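Local coordinates for CrtC domain-containing protein (Fusarium vanettenii 77-13-4, PDB 7A0Q), which probably hydrates the plant isoflavonoid kievitone, a phytoalexin, and so would detoxify it for the fungus, using a scaffold of two lipocalin-like domains, at residues A[316-321]-A[337-342]; A[283-288]-A[299-304]; A[274-279]-A[305-310]. All blocks are in the same frame, centred on the assembly; numbering follows the deposited sequence.

Interaction 1. Residues A[316-321]-A[337-342]; sequences TAYEGF and GLVEIV. With IMD (imidazole), chain F.
E340, whose side chain runs beside that of E319, has one carboxylate oxygen gripped twice: OE2 takes a hydrogen bond from imidazole N1 at 2.6 Å and another from W219 NE1. The imidazole, probably from the crystallisation liquor, is also hydrogen-bonded to D206 OD2. CG of E340 is anti to its backbone N (chi1 170°) and the chain stays extended beyond it, which carries the carboxylate out to the imidazole. E319 instead folds at chi2 (-87°), bringing its own carboxylate alongside, with the two planes 85° apart. The approach is very close, 2.5 Å from E319 OE2 to E340 OE1. R89 forms a long, weak ion pair with E319 OE2.

The two strands that carry these acids run antiparallel, their axes 4.7 Å apart. Y318 and I341 form one hydrogen-bonded pair, with Y318 N to I341 O at 2.9 Å and I341 N to Y318 O at 2.8 Å. G320 and V339 form the next such pair. On the Y318 side of the sheet, I341 CB packs on Y318 CB at 3.8 Å, and V339 CG1 meets the edge of the Y318 ring. Y283, L285 and W287 reach the same side from across the barrel. E319, F321 and L338 lie on the other side, where W60, Y64 and L76 come from strands 58-66 and 72-81.

The hairpin thus has a largely apolar barrel interior and an outer side where E340, with E319 alongside, and D206 hold the imidazole among aromatic and aliphatic side chains, consistent with a mixed pocket between the two lipocalin-like units.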
ATOM      1  N   THR A 316       6.534   8.621   9.919  1.00 17.56           N
ATOM      2  CA  THR A 316       5.333   9.397   9.638  1.00 18.42           C
ATOM      3  C   THR A 316       4.928   9.212   8.183  1.00 19.90           C
ATOM      4  O   THR A 316       5.788   9.141   7.302  1.00 19.18           O
ATOM      5  CB  THR A 316       5.588  10.887   9.932  1.00 19.74           C
ATOM      6  OG1 THR A 316       5.908  11.041  11.318  1.00 22.90           O
ATOM      7  CG2 THR A 316       4.380  11.742   9.607  1.00 23.68           C
ATOM      8  N   ALA A 317       3.623   9.130   7.919  1.00 18.56           N
ATOM      9  CA  ALA A 317       3.198   9.061   6.527  1.00 17.51           C
ATOM     10  C   ALA A 317       1.756   9.516   6.387  1.00 18.72           C
ATOM     11  O   ALA A 317       0.926   9.237   7.255  1.00 20.38           O
ATOM     12  CB  ALA A 317       3.338   7.640   5.965  1.00 17.73           C
ATOM     13  N   TYR A 318       1.460  10.193   5.278  1.00 18.06           N
ATOM     14  CA  TYR A 318       0.077  10.315   4.848  1.00 19.58           C
ATOM     15  C   TYR A 318      -0.292   9.032   4.111  1.00 22.03           C
ATOM     16  O   TYR A 318       0.336   8.686   3.105  1.00 22.77           O
ATOM     17  CB  TYR A 318      -0.133  11.543   3.960  1.00 19.73           C
ATOM     18  CG  TYR A 318      -1.597  11.904   3.860  1.00 21.15           C
ATOM     19  CD1 TYR A 318      -2.406  11.358   2.869  1.00 18.94           C
ATOM     20  CD2 TYR A 318      -2.183  12.761   4.794  1.00 22.16           C
ATOM     21  CE1 TYR A 318      -3.758  11.673   2.795  1.00 20.25           C
ATOM     22  CE2 TYR A 318      -3.538  13.082   4.725  1.00 21.01           C
ATOM     23  CZ  TYR A 318      -4.320  12.531   3.733  1.00 22.37           C
ATOM     24  OH  TYR A 318      -5.663  12.839   3.669  1.00 21.72           O
ATOM     25  N   GLU A 319      -1.269   8.298   4.633  1.00 22.09           N
ATOM     26  CA  GLU A 319      -1.677   7.025   4.039  1.00 20.08           C
ATOM     27  C   GLU A 319      -3.188   7.085   3.880  1.00 18.17           C
ATOM     28  O   GLU A 319      -3.931   6.686   4.776  1.00 17.87           O
ATOM     29  CB  GLU A 319      -1.241   5.855   4.890  1.00 21.44           C
ATOM     30  CG  GLU A 319       0.228   5.783   5.135  1.00 24.74           C
ATOM     31  CD  GLU A 319       0.952   5.031   4.049  1.00 27.08           C
ATOM     32  OE1 GLU A 319       0.298   4.563   3.088  1.00 23.75           O
ATOM     33  OE2 GLU A 319       2.185   4.905   4.171  1.00 24.76           O
ATOM     34  N   GLY A 320      -3.632   7.581   2.731  1.00 18.35           N
ATOM     35  CA  GLY A 320      -5.004   8.015   2.592  1.00 20.40           C
ATOM     36  C   GLY A 320      -5.809   7.296   1.531  1.00 16.98           C
ATOM     37  O   GLY A 320      -5.355   7.103   0.399  1.00 17.64           O
ATOM     38  N   PHE A 321      -7.017   6.891   1.903  1.00 18.25           N
ATOM     39  CA  PHE A 321      -7.995   6.449   0.919  1.00 19.37           C
ATOM     40  C   PHE A 321      -8.318   7.602  -0.023  1.00 20.15           C
ATOM     41  O   PHE A 321      -8.488   8.743   0.413  1.00 20.74           O
ATOM     42  CB  PHE A 321      -9.262   5.980   1.638  1.00 17.99           C
ATOM     43  CG  PHE A 321     -10.316   5.421   0.735  1.00 19.41           C
ATOM     44  CD1 PHE A 321     -10.056   4.327  -0.077  1.00 19.70           C
ATOM     45  CD2 PHE A 321     -11.592   5.978   0.718  1.00 21.87           C
ATOM     46  CE1 PHE A 321     -11.045   3.801  -0.898  1.00 22.14           C
ATOM     47  CE2 PHE A 321     -12.588   5.462  -0.100  1.00 20.80           C
ATOM     48  CZ  PHE A 321     -12.324   4.370  -0.911  1.00 20.02           C
ATOM     49  N   GLY A 337      -8.564   4.008  -4.344  1.00 17.11           N
ATOM     50  CA  GLY A 337      -7.277   3.427  -4.000  1.00 17.94           C
ATOM     51  C   GLY A 337      -6.671   4.131  -2.818  1.00 16.47           C
ATOM     52  O   GLY A 337      -7.382   4.581  -1.915  1.00 19.13           O
ATOM     53  N   LEU A 338      -5.345   4.233  -2.836  1.00 15.39           N
ATOM     54  CA  LEU A 338      -4.627   4.825  -1.717  1.00 17.47           C
ATOM     55  C   LEU A 338      -3.482   5.686  -2.230  1.00 18.43           C
ATOM     56  O   LEU A 338      -2.838   5.356  -3.232  1.00 18.28           O
ATOM     57  CB  LEU A 338      -4.098   3.736  -0.768  1.00 15.71           C
ATOM     58  CG  LEU A 338      -3.300   4.213   0.454  1.00 18.72           C
ATOM     59  CD1 LEU A 338      -3.646   3.388   1.687  1.00 19.60           C
ATOM     60  CD2 LEU A 338      -1.785   4.174   0.171  1.00 19.87           C
ATOM     61  N   VAL A 339      -3.251   6.808  -1.549  1.00 14.98           N
ATOM     62  CA  VAL A 339      -2.066   7.628  -1.763  1.00 15.93           C
ATOM     63  C   VAL A 339      -1.194   7.538  -0.522  1.00 16.75           C
ATOM     64  O   VAL A 339      -1.691   7.620   0.612  1.00 15.92           O
ATOM     65  CB  VAL A 339      -2.414   9.091  -2.097  1.00 18.42           C
ATOM     66  CG1 VAL A 339      -3.146   9.761  -0.947  1.00 20.16           C
ATOM     67  CG2 VAL A 339      -1.139   9.838  -2.445  1.00 18.28           C
ATOM     68  N   GLU A 340       0.098   7.317  -0.733  1.00 15.66           N
ATOM     69  CA  GLU A 340       1.092   7.384   0.327  1.00 14.81           C
ATOM     70  C   GLU A 340       1.995   8.581   0.080  1.00 18.76           C
ATOM     71  O   GLU A 340       2.508   8.754  -1.031  1.00 17.19           O
ATOM     72  CB  GLU A 340       1.915   6.098   0.382  1.00 17.10           C
ATOM     73  CG  GLU A 340       3.116   6.195   1.288  1.00 16.38           C
ATOM     74  CD  GLU A 340       3.872   4.897   1.350  1.00 19.81           C
ATOM     75  OE1 GLU A 340       3.507   4.048   2.189  1.00 19.15           O
ATOM     76  OE2 GLU A 340       4.811   4.705   0.553  1.00 18.60           O
ATOM     77  N   ILE A 341       2.170   9.415   1.104  1.00 19.46           N
ATOM     78  CA  ILE A 341       3.100  10.537   1.052  1.00 18.92           C
ATOM     79  C   ILE A 341       4.078  10.362   2.195  1.00 16.46           C
ATOM     80  O   ILE A 341       3.678  10.362   3.367  1.00 17.88           O
ATOM     81  CB  ILE A 341       2.397  11.897   1.151  1.00 18.92           C
ATOM     82  CG1 ILE A 341       1.251  11.989   0.141  1.00 21.28           C
ATOM     83  CG2 ILE A 341       3.402  13.005   0.900  1.00 20.75           C
ATOM     84  CD1 ILE A 341       0.452  13.285   0.247  1.00 26.22           C
ATOM     85  N   VAL A 342       5.353  10.197   1.859  1.00 15.87           N
ATOM     86  CA  VAL A 342       6.385   9.883   2.837  1.00 16.28           C
ATOM     87  C   VAL A 342       7.552  10.837   2.650  1.00 16.76           C
ATOM     88  O   VAL A 342       7.968  11.098   1.518  1.00 19.48           O
ATOM     89  CB  VAL A 342       6.875   8.422   2.717  1.00 17.99           C
ATOM     90  CG1 VAL A 342       8.166   8.211   3.525  1.00 18.82           C
ATOM     91  CG2 VAL A 342       5.786   7.456   3.175  1.00 19.09           C
TER
HETATM   92  N1  IMD F 403       4.464   2.213  -0.179  1.00 23.90           N
HETATM   93  C2  IMD F 403       4.665   1.457  -1.283  1.00 22.73           C
HETATM   94  N3  IMD F 403       4.061   0.258  -1.088  1.00 23.47           N
HETATM   95  C4  IMD F 403       3.479   0.264   0.123  1.00 26.41           C
HETATM   96  C5  IMD F 403       3.729   1.496   0.698  1.00 25.05           C

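Interaction 2. Residues A[283-288]-A[299-304]; sequences YPLDWK and LSSYTE
The indole of W287 presents its CZ3 edge to the opposite strand, where S301 N lies near the ring plane, 3.8 Å from CZ3. One face carries L285 N, 4.2 Å above the plane and offset toward the rim, and F222 meets the ring system edge-to-face. CG lies beside the backbone N (chi1 -57°), a torsion that lays the six-membered ring back along the strand toward S301 while CB remains 4.0 Å from L299 CD1. The carboxylate of D286 projects from the other side of the sheet. Its OD1 receives the S300 OG proton at 2.7 Å, nearly in line with the C-O bond, and OD2 is held by a salt bridge to R272 NE.

Backbone bonds fix the antiparallel register: W287 and L299 bond in both directions, and S301 N gives a nearly straight bond (175°) to L285 O at 2.9 Å. Farther along, L285 CD1 rests on E304 CG at 3.7 Å, the two side chains crossing at about a right angle.

Chemically the hairpin is two-sided: W287 and L299 supply apolar packing to the barrel interior, whereas D286 is gripped by a hydroxyl and a guanidinium, which should limit rotation of its carboxylate and probably stabilises the anion.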
ATOM      1  N   TYR A 283       0.489  18.562   3.538  1.00 26.36           N
ATOM      2  CA  TYR A 283       0.176  17.609   2.478  1.00 26.60           C
ATOM      3  C   TYR A 283      -0.859  18.189   1.515  1.00 28.19           C
ATOM      4  O   TYR A 283      -1.852  18.770   1.954  1.00 27.69           O
ATOM      5  CB  TYR A 283      -0.377  16.310   3.058  1.00 24.76           C
ATOM      6  CG  TYR A 283       0.516  15.624   4.062  1.00 22.82           C
ATOM      7  CD1 TYR A 283       1.711  15.029   3.673  1.00 26.43           C
ATOM      8  CD2 TYR A 283       0.155  15.556   5.404  1.00 21.59           C
ATOM      9  CE1 TYR A 283       2.524  14.394   4.597  1.00 23.38           C
ATOM     10  CE2 TYR A 283       0.965  14.928   6.330  1.00 22.73           C
ATOM     11  CZ  TYR A 283       2.140  14.341   5.924  1.00 22.57           C
ATOM     12  OH  TYR A 283       2.935  13.716   6.853  1.00 21.94           O
ATOM     13  N   PRO A 284      -0.668  18.023   0.207  1.00 23.69           N
ATOM     14  CA  PRO A 284      -1.763  18.276  -0.731  1.00 24.05           C
ATOM     15  C   PRO A 284      -2.814  17.182  -0.611  1.00 22.82           C
ATOM     16  O   PRO A 284      -2.533  16.064  -0.169  1.00 24.70           O
ATOM     17  CB  PRO A 284      -1.074  18.235  -2.095  1.00 25.69           C
ATOM     18  CG  PRO A 284       0.055  17.255  -1.887  1.00 24.01           C
ATOM     19  CD  PRO A 284       0.507  17.426  -0.458  1.00 24.94           C
ATOM     20  N   LEU A 285      -4.045  17.509  -1.016  1.00 20.76           N
ATOM     21  CA  LEU A 285      -5.164  16.579  -0.886  1.00 23.69           C
ATOM     22  C   LEU A 285      -5.859  16.278  -2.210  1.00 20.85           C
ATOM     23  O   LEU A 285      -6.875  15.582  -2.215  1.00 24.11           O
ATOM     24  CB  LEU A 285      -6.187  17.102   0.128  1.00 26.53           C
ATOM     25  CG  LEU A 285      -5.747  17.097   1.590  1.00 24.05           C
ATOM     26  CD1 LEU A 285      -6.914  17.487   2.478  1.00 23.17           C
ATOM     27  CD2 LEU A 285      -5.210  15.720   2.009  1.00 21.91           C
ATOM     28  N   ASP A 286      -5.341  16.778  -3.329  1.00 21.45           N
ATOM     29  CA  ASP A 286      -5.842  16.429  -4.651  1.00 21.76           C
ATOM     30  C   ASP A 286      -4.653  16.351  -5.593  1.00 20.99           C
ATOM     31  O   ASP A 286      -3.608  16.944  -5.334  1.00 22.52           O
ATOM     32  CB  ASP A 286      -6.871  17.449  -5.175  1.00 24.17           C
ATOM     33  CG  ASP A 286      -8.087  17.562  -4.269  1.00 27.37           C
ATOM     34  OD1 ASP A 286      -9.059  16.805  -4.468  1.00 26.44           O
ATOM     35  OD2 ASP A 286      -8.060  18.395  -3.341  1.00 27.47           O
ATOM     36  N   TRP A 287      -4.817  15.594  -6.678  1.00 19.55           N
ATOM     37  CA  TRP A 287      -3.725  15.353  -7.615  1.00 23.86           C
ATOM     38  C   TRP A 287      -4.279  15.187  -9.020  1.00 18.63           C
ATOM     39  O   TRP A 287      -5.442  14.819  -9.220  1.00 20.66           O
ATOM     40  CB  TRP A 287      -2.905  14.091  -7.249  1.00 20.87           C
ATOM     41  CG  TRP A 287      -2.320  14.111  -5.877  1.00 21.92           C
ATOM     42  CD1 TRP A 287      -1.052  14.474  -5.527  1.00 20.27           C
ATOM     43  CD2 TRP A 287      -2.985  13.758  -4.663  1.00 20.43           C
ATOM     44  NE1 TRP A 287      -0.893  14.381  -4.166  1.00 21.23           N
ATOM     45  CE2 TRP A 287      -2.065  13.941  -3.612  1.00 18.04           C
ATOM     46  CE3 TRP A 287      -4.272  13.302  -4.363  1.00 18.34           C
ATOM     47  CZ2 TRP A 287      -2.395  13.695  -2.278  1.00 20.32           C
ATOM     48  CZ3 TRP A 287      -4.595  13.054  -3.040  1.00 18.76           C
ATOM     49  CH2 TRP A 287      -3.658  13.250  -2.014  1.00 17.94           C
ATOM     50  N   LYS A 288      -3.410  15.426  -9.998  1.00 20.74           N
ATOM     51  CA  LYS A 288      -3.618  14.975 -11.363  1.00 21.67           C
ATOM     52  C   LYS A 288      -2.465  14.068 -11.769  1.00 20.30           C
ATOM     53  O   LYS A 288      -1.305  14.345 -11.443  1.00 22.03           O
ATOM     54  CB  LYS A 288      -3.727  16.159 -12.338  1.00 24.24           C
ATOM     55  CG  LYS A 288      -5.082  16.859 -12.293  1.00 34.47           C
ATOM     56  CD  LYS A 288      -5.186  17.977 -13.326  1.00 41.15           C
ATOM     57  CE  LYS A 288      -5.904  19.193 -12.756  1.00 50.64           C
ATOM     58  NZ  LYS A 288      -6.524  20.043 -13.817  1.00 56.42           N
ATOM     59  N   LEU A 299      -7.549  12.918  -8.889  1.00 22.04           N
ATOM     60  CA  LEU A 299      -7.631  12.121  -7.671  1.00 22.89           C
ATOM     61  C   LEU A 299      -7.827  13.020  -6.455  1.00 23.14           C
ATOM     62  O   LEU A 299      -7.272  14.120  -6.387  1.00 20.95           O
ATOM     63  CB  LEU A 299      -6.368  11.258  -7.506  1.00 20.66           C
ATOM     64  CG  LEU A 299      -5.879  10.547  -8.777  1.00 21.22           C
ATOM     65  CD1 LEU A 299      -4.749  11.308  -9.500  1.00 22.46           C
ATOM     66  CD2 LEU A 299      -5.463   9.098  -8.463  1.00 21.34           C
ATOM     67  N   SER A 300      -8.608  12.542  -5.487  1.00 22.81           N
ATOM     68  CA  SER A 300      -8.960  13.348  -4.322  1.00 26.69           C
ATOM     69  C   SER A 300      -8.912  12.505  -3.062  1.00 22.16           C
ATOM     70  O   SER A 300      -9.487  11.413  -3.019  1.00 21.87           O
ATOM     71  CB  SER A 300     -10.353  13.961  -4.479  1.00 26.82           C
ATOM     72  OG  SER A 300     -10.412  14.734  -5.662  1.00 29.63           O
ATOM     73  N   SER A 301      -8.248  13.021  -2.035  1.00 21.24           N
ATOM     74  CA  SER A 301      -8.255  12.336  -0.754  1.00 21.19           C
ATOM     75  C   SER A 301      -9.668  12.338  -0.176  1.00 24.79           C
ATOM     76  O   SER A 301     -10.388  13.339  -0.252  1.00 26.22           O
ATOM     77  CB  SER A 301      -7.272  12.992   0.209  1.00 22.30           C
ATOM     78  OG  SER A 301      -7.187  12.252   1.416  1.00 23.99           O
ATOM     79  N   TYR A 302     -10.062  11.199   0.396  1.00 22.23           N
ATOM     80  CA  TYR A 302     -11.438  11.007   0.856  1.00 24.05           C
ATOM     81  C   TYR A 302     -11.774  11.914   2.036  1.00 27.42           C
ATOM     82  O   TYR A 302     -12.903  12.410   2.148  1.00 26.03           O
ATOM     83  CB  TYR A 302     -11.631   9.543   1.239  1.00 21.63           C
ATOM     84  CG  TYR A 302     -13.062   9.085   1.422  1.00 20.70           C
ATOM     85  CD1 TYR A 302     -13.864   8.787   0.324  1.00 24.35           C
ATOM     86  CD2 TYR A 302     -13.593   8.908   2.691  1.00 25.27           C
ATOM     87  CE1 TYR A 302     -15.168   8.344   0.491  1.00 24.59           C
ATOM     88  CE2 TYR A 302     -14.887   8.467   2.866  1.00 24.38           C
ATOM     89  CZ  TYR A 302     -15.668   8.190   1.761  1.00 25.77           C
ATOM     90  OH  TYR A 302     -16.958   7.742   1.933  1.00 27.13           O
ATOM     91  N   THR A 303     -10.819  12.114   2.938  1.00 24.39           N
ATOM     92  CA  THR A 303     -10.985  12.994   4.084  1.00 27.49           C
ATOM     93  C   THR A 303      -9.613  13.542   4.456  1.00 28.44           C
ATOM     94  O   THR A 303      -8.580  12.978   4.085  1.00 27.68           O
ATOM     95  CB  THR A 303     -11.645  12.266   5.262  1.00 28.66           C
ATOM     96  OG1 THR A 303     -12.089  13.227   6.225  1.00 28.86           O
ATOM     97  CG2 THR A 303     -10.667  11.298   5.931  1.00 23.97           C
ATOM     98  N   GLU A 304      -9.613  14.662   5.182  1.00 24.57           N
ATOM     99  CA  GLU A 304      -8.387  15.441   5.358  1.00 22.89           C
ATOM    100  C   GLU A 304      -7.346  14.687   6.182  1.00 24.10           C
ATOM    101  O   GLU A 304      -6.205  14.506   5.744  1.00 24.69           O
ATOM    102  CB  GLU A 304      -8.699  16.793   6.013  1.00 27.69           C
ATOM    103  CG  GLU A 304      -9.474  17.770   5.142  1.00 29.22           C
ATOM    104  CD  GLU A 304     -10.959  17.446   5.069  1.00 39.71           C
ATOM    105  OE1 GLU A 304     -11.420  16.567   5.826  1.00 36.15           O
ATOM    106  OE2 GLU A 304     -11.667  18.078   4.257  1.00 46.85           O
TER

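Interaction 3. Residues A[274-279]-A[305-310]; sequences YESATG and DQELVG
From Y274 to T278 the chain follows D305 to G310 in nearly the same direction, the end-to-end vectors differing by 20°. The backbones are too far apart to pair as neighbouring strands: CA to CA is 6.6 Å for Y274 and D305 and 7.2 Å for S276 and E307. Segment 274-279 leaves its strand in a type I turn from S276 to G279, closed by a bond from G279 N to S276 O, and G279 has positive phi. S276 OG accepts from T278 N, which makes an ST turn, and also from T278 OG1.

E307 bridges the gap. With chi1 at -177° and no bend beyond CG, its side chain spans the distance and sets the carboxylate against the turn. A277 N donates to the syn lone pair of OE1 at 2.9 Å, with an N-H...O angle of 166°. OE2 points to S276 OG, but the modelled separation of 2.4 Å is so short that its exact value is doubtful. A water adds a second grip on OE1, at 2.7 Å, and binds Y274 OH at 2.6 Å in the plane of the phenol.

The Y274 ring meets OE1 at its edge, and one face is covered by D305, whose CA stands 4.0 Å from the ring centroid in a CH-pi contact. The apolar end is small: A277 CB touches V309 CG2 at 3.9 Å.

Strand 282-291 runs between these two strands in the barrel order. From it Y283 OH bonds E307 OE2, while on the far side L308 pairs by backbone bonds with A317 of the next barrel strand, 317-328. The contact therefore reaches over the end of one barrel strand to join its two neighbours at one end of the barrel.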
ATOM      1  N   TYR A 274      -3.712  19.319   4.212  1.00 26.77           N
ATOM      2  CA  TYR A 274      -3.704  18.850   5.592  1.00 28.50           C
ATOM      3  C   TYR A 274      -2.329  19.121   6.180  1.00 29.35           C
ATOM      4  O   TYR A 274      -1.326  18.600   5.683  1.00 25.67           O
ATOM      5  CB  TYR A 274      -4.034  17.357   5.701  1.00 29.03           C
ATOM      6  CG  TYR A 274      -4.044  16.902   7.143  1.00 28.04           C
ATOM      7  CD1 TYR A 274      -5.025  17.356   8.023  1.00 25.83           C
ATOM      8  CD2 TYR A 274      -3.058  16.055   7.642  1.00 27.05           C
ATOM      9  CE1 TYR A 274      -5.034  16.971   9.344  1.00 28.43           C
ATOM     10  CE2 TYR A 274      -3.063  15.657   8.974  1.00 24.76           C
ATOM     11  CZ  TYR A 274      -4.057  16.126   9.820  1.00 27.65           C
ATOM     12  OH  TYR A 274      -4.085  15.751  11.147  1.00 27.06           O
ATOM     13  N   GLU A 275      -2.276  19.929   7.236  1.00 25.69           N
ATOM     14  CA  GLU A 275      -1.012  20.154   7.923  1.00 26.01           C
ATOM     15  C   GLU A 275      -0.699  18.975   8.832  1.00 24.25           C
ATOM     16  O   GLU A 275      -1.546  18.547   9.620  1.00 29.28           O
ATOM     17  CB  GLU A 275      -1.047  21.456   8.730  1.00 32.22           C
ATOM     18  CG  GLU A 275      -1.222  22.709   7.889  1.00 40.06           C
ATOM     19  CD  GLU A 275       0.038  23.090   7.132  1.00 47.31           C
ATOM     20  OE1 GLU A 275       1.111  22.510   7.411  1.00 51.51           O
ATOM     21  OE2 GLU A 275      -0.034  23.985   6.254  1.00 55.23           O
ATOM     22  N   SER A 276       0.520  18.454   8.712  1.00 28.05           N
ATOM     23  CA  SER A 276       0.973  17.351   9.546  1.00 25.66           C
ATOM     24  C   SER A 276       0.903  17.717  11.022  1.00 26.36           C
ATOM     25  O   SER A 276       1.205  18.847  11.416  1.00 26.62           O
ATOM     26  CB  SER A 276       2.407  16.975   9.177  1.00 24.79           C
ATOM     27  OG  SER A 276       2.903  15.976  10.047  1.00 24.92           O
ATOM     28  N   ALA A 277       0.524  16.739  11.847  1.00 27.87           N
ATOM     29  CA  ALA A 277       0.588  16.923  13.291  1.00 27.09           C
ATOM     30  C   ALA A 277       2.010  17.180  13.775  1.00 30.23           C
ATOM     31  O   ALA A 277       2.189  17.717  14.874  1.00 32.60           O
ATOM     32  CB  ALA A 277       0.009  15.698  14.007  1.00 26.25           C
ATOM     33  N   THR A 278       3.024  16.802  12.993  1.00 27.92           N
ATOM     34  CA  THR A 278       4.409  17.053  13.376  1.00 25.64           C
ATOM     35  C   THR A 278       4.802  18.508  13.204  1.00 26.38           C
ATOM     36  O   THR A 278       5.853  18.908  13.712  1.00 30.38           O
ATOM     37  CB  THR A 278       5.372  16.198  12.552  1.00 27.43           C
ATOM     38  OG1 THR A 278       5.353  16.653  11.193  1.00 26.99           O
ATOM     39  CG2 THR A 278       4.991  14.710  12.609  1.00 26.80           C
ATOM     40  N   GLY A 279       3.993  19.291  12.499  1.00 27.13           N
ATOM     41  CA  GLY A 279       4.333  20.654  12.164  1.00 31.38           C
ATOM     42  C   GLY A 279       5.333  20.804  11.042  1.00 37.12           C
ATOM     43  O   GLY A 279       5.724  21.937  10.732  1.00 37.50           O
ATOM     44  N   ASP A 305      -7.709  14.270   7.394  1.00 24.18           N
ATOM     45  CA  ASP A 305      -6.765  13.649   8.322  1.00 24.43           C
ATOM     46  C   ASP A 305      -6.695  12.150   8.040  1.00 20.70           C
ATOM     47  O   ASP A 305      -7.603  11.393   8.393  1.00 23.09           O
ATOM     48  CB  ASP A 305      -7.176  13.925   9.764  1.00 25.70           C
ATOM     49  CG  ASP A 305      -6.248  13.270  10.783  1.00 30.77           C
ATOM     50  OD1 ASP A 305      -5.170  12.761  10.400  1.00 27.19           O
ATOM     51  OD2 ASP A 305      -6.602  13.272  11.982  1.00 32.26           O
ATOM     52  N   GLN A 306      -5.606  11.722   7.402  1.00 20.81           N
ATOM     53  CA  GLN A 306      -5.278  10.301   7.243  1.00 22.09           C
ATOM     54  C   GLN A 306      -3.776  10.107   7.415  1.00 20.76           C
ATOM     55  O   GLN A 306      -3.116   9.413   6.636  1.00 20.96           O
ATOM     56  CB  GLN A 306      -5.746   9.759   5.892  1.00 20.68           C
ATOM     57  CG  GLN A 306      -7.224   9.986   5.595  1.00 21.10           C
ATOM     58  CD  GLN A 306      -7.686   9.268   4.346  1.00 21.35           C
ATOM     59  OE1 GLN A 306      -7.816   8.050   4.333  1.00 20.64           O
ATOM     60  NE2 GLN A 306      -7.918  10.025   3.275  1.00 20.16           N
ATOM     61  N   GLU A 307      -3.218  10.721   8.462  1.00 19.49           N
ATOM     62  CA  GLU A 307      -1.781  10.725   8.708  1.00 18.25           C
ATOM     63  C   GLU A 307      -1.413   9.790   9.856  1.00 21.57           C
ATOM     64  O   GLU A 307      -1.927   9.929  10.974  1.00 21.10           O
ATOM     65  CB  GLU A 307      -1.287  12.137   9.019  1.00 17.83           C
ATOM     66  CG  GLU A 307       0.217  12.190   9.215  1.00 20.77           C
ATOM     67  CD  GLU A 307       0.687  13.547   9.709  1.00 21.73           C
ATOM     68  OE1 GLU A 307      -0.058  14.190  10.482  1.00 25.69           O
ATOM     69  OE2 GLU A 307       1.799  13.952   9.321  1.00 22.14           O
ATOM     70  N   LEU A 308      -0.512   8.851   9.577  1.00 19.00           N
ATOM     71  CA  LEU A 308       0.158   8.077  10.613  1.00 19.58           C
ATOM     72  C   LEU A 308       1.258   8.942  11.212  1.00 22.30           C
ATOM     73  O   LEU A 308       2.186   9.337  10.502  1.00 19.95           O
ATOM     74  CB  LEU A 308       0.750   6.796  10.022  1.00 21.27           C
ATOM     75  CG  LEU A 308      -0.185   5.930   9.172  1.00 21.15           C
ATOM     76  CD1 LEU A 308       0.554   4.766   8.546  1.00 23.27           C
ATOM     77  CD2 LEU A 308      -1.290   5.411  10.037  1.00 21.43           C
ATOM     78  N   VAL A 309       1.165   9.235  12.507  1.00 23.34           N
ATOM     79  CA  VAL A 309       2.019  10.235  13.143  1.00 23.84           C
ATOM     80  C   VAL A 309       3.126   9.531  13.912  1.00 20.01           C
ATOM     81  O   VAL A 309       2.879   8.875  14.931  1.00 24.72           O
ATOM     82  CB  VAL A 309       1.220  11.157  14.067  1.00 20.64           C
ATOM     83  CG1 VAL A 309       2.164  12.165  14.712  1.00 25.39           C
ATOM     84  CG2 VAL A 309       0.125  11.854  13.290  1.00 21.05           C
ATOM     85  N   GLY A 310       4.361   9.699  13.447  1.00 20.43           N
ATOM     86  CA  GLY A 310       5.513   9.121  14.097  1.00 23.02           C
ATOM     87  C   GLY A 310       6.291  10.166  14.878  1.00 26.15           C
ATOM     88  O   GLY A 310       5.929  11.336  14.942  1.00 28.44           O
TER
HETATM   89  O   HOH W   1      -2.203  14.225  12.056  1.00 26.92           O

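How the interactions relate
All three contacts belong to the eight-stranded lipocalin-like barrel. Interaction 1 is wholly buried and faces the other lipocalin-like unit; interaction 2 is mostly buried, and interaction 3 lies partly exposed at the barrel end. Interactions 1 and 2 are neighbouring antiparallel hairpins held by backbone bonds, whereas interaction 3 relies on a carboxylate reaching a turn. Interactions 2 and 3 share strand 295-308, and the pairing of 283-288 with 299-304 is nested inside the loop that 274-279 and 305-310 close. Polar bonds tie them together: Y318 OH of interaction 1 probably bonds E304 O and S301 OG of interaction 2, F321 N probably bonds Q306 OE1 of interaction 3, and Y283 N pairs with Y274 O.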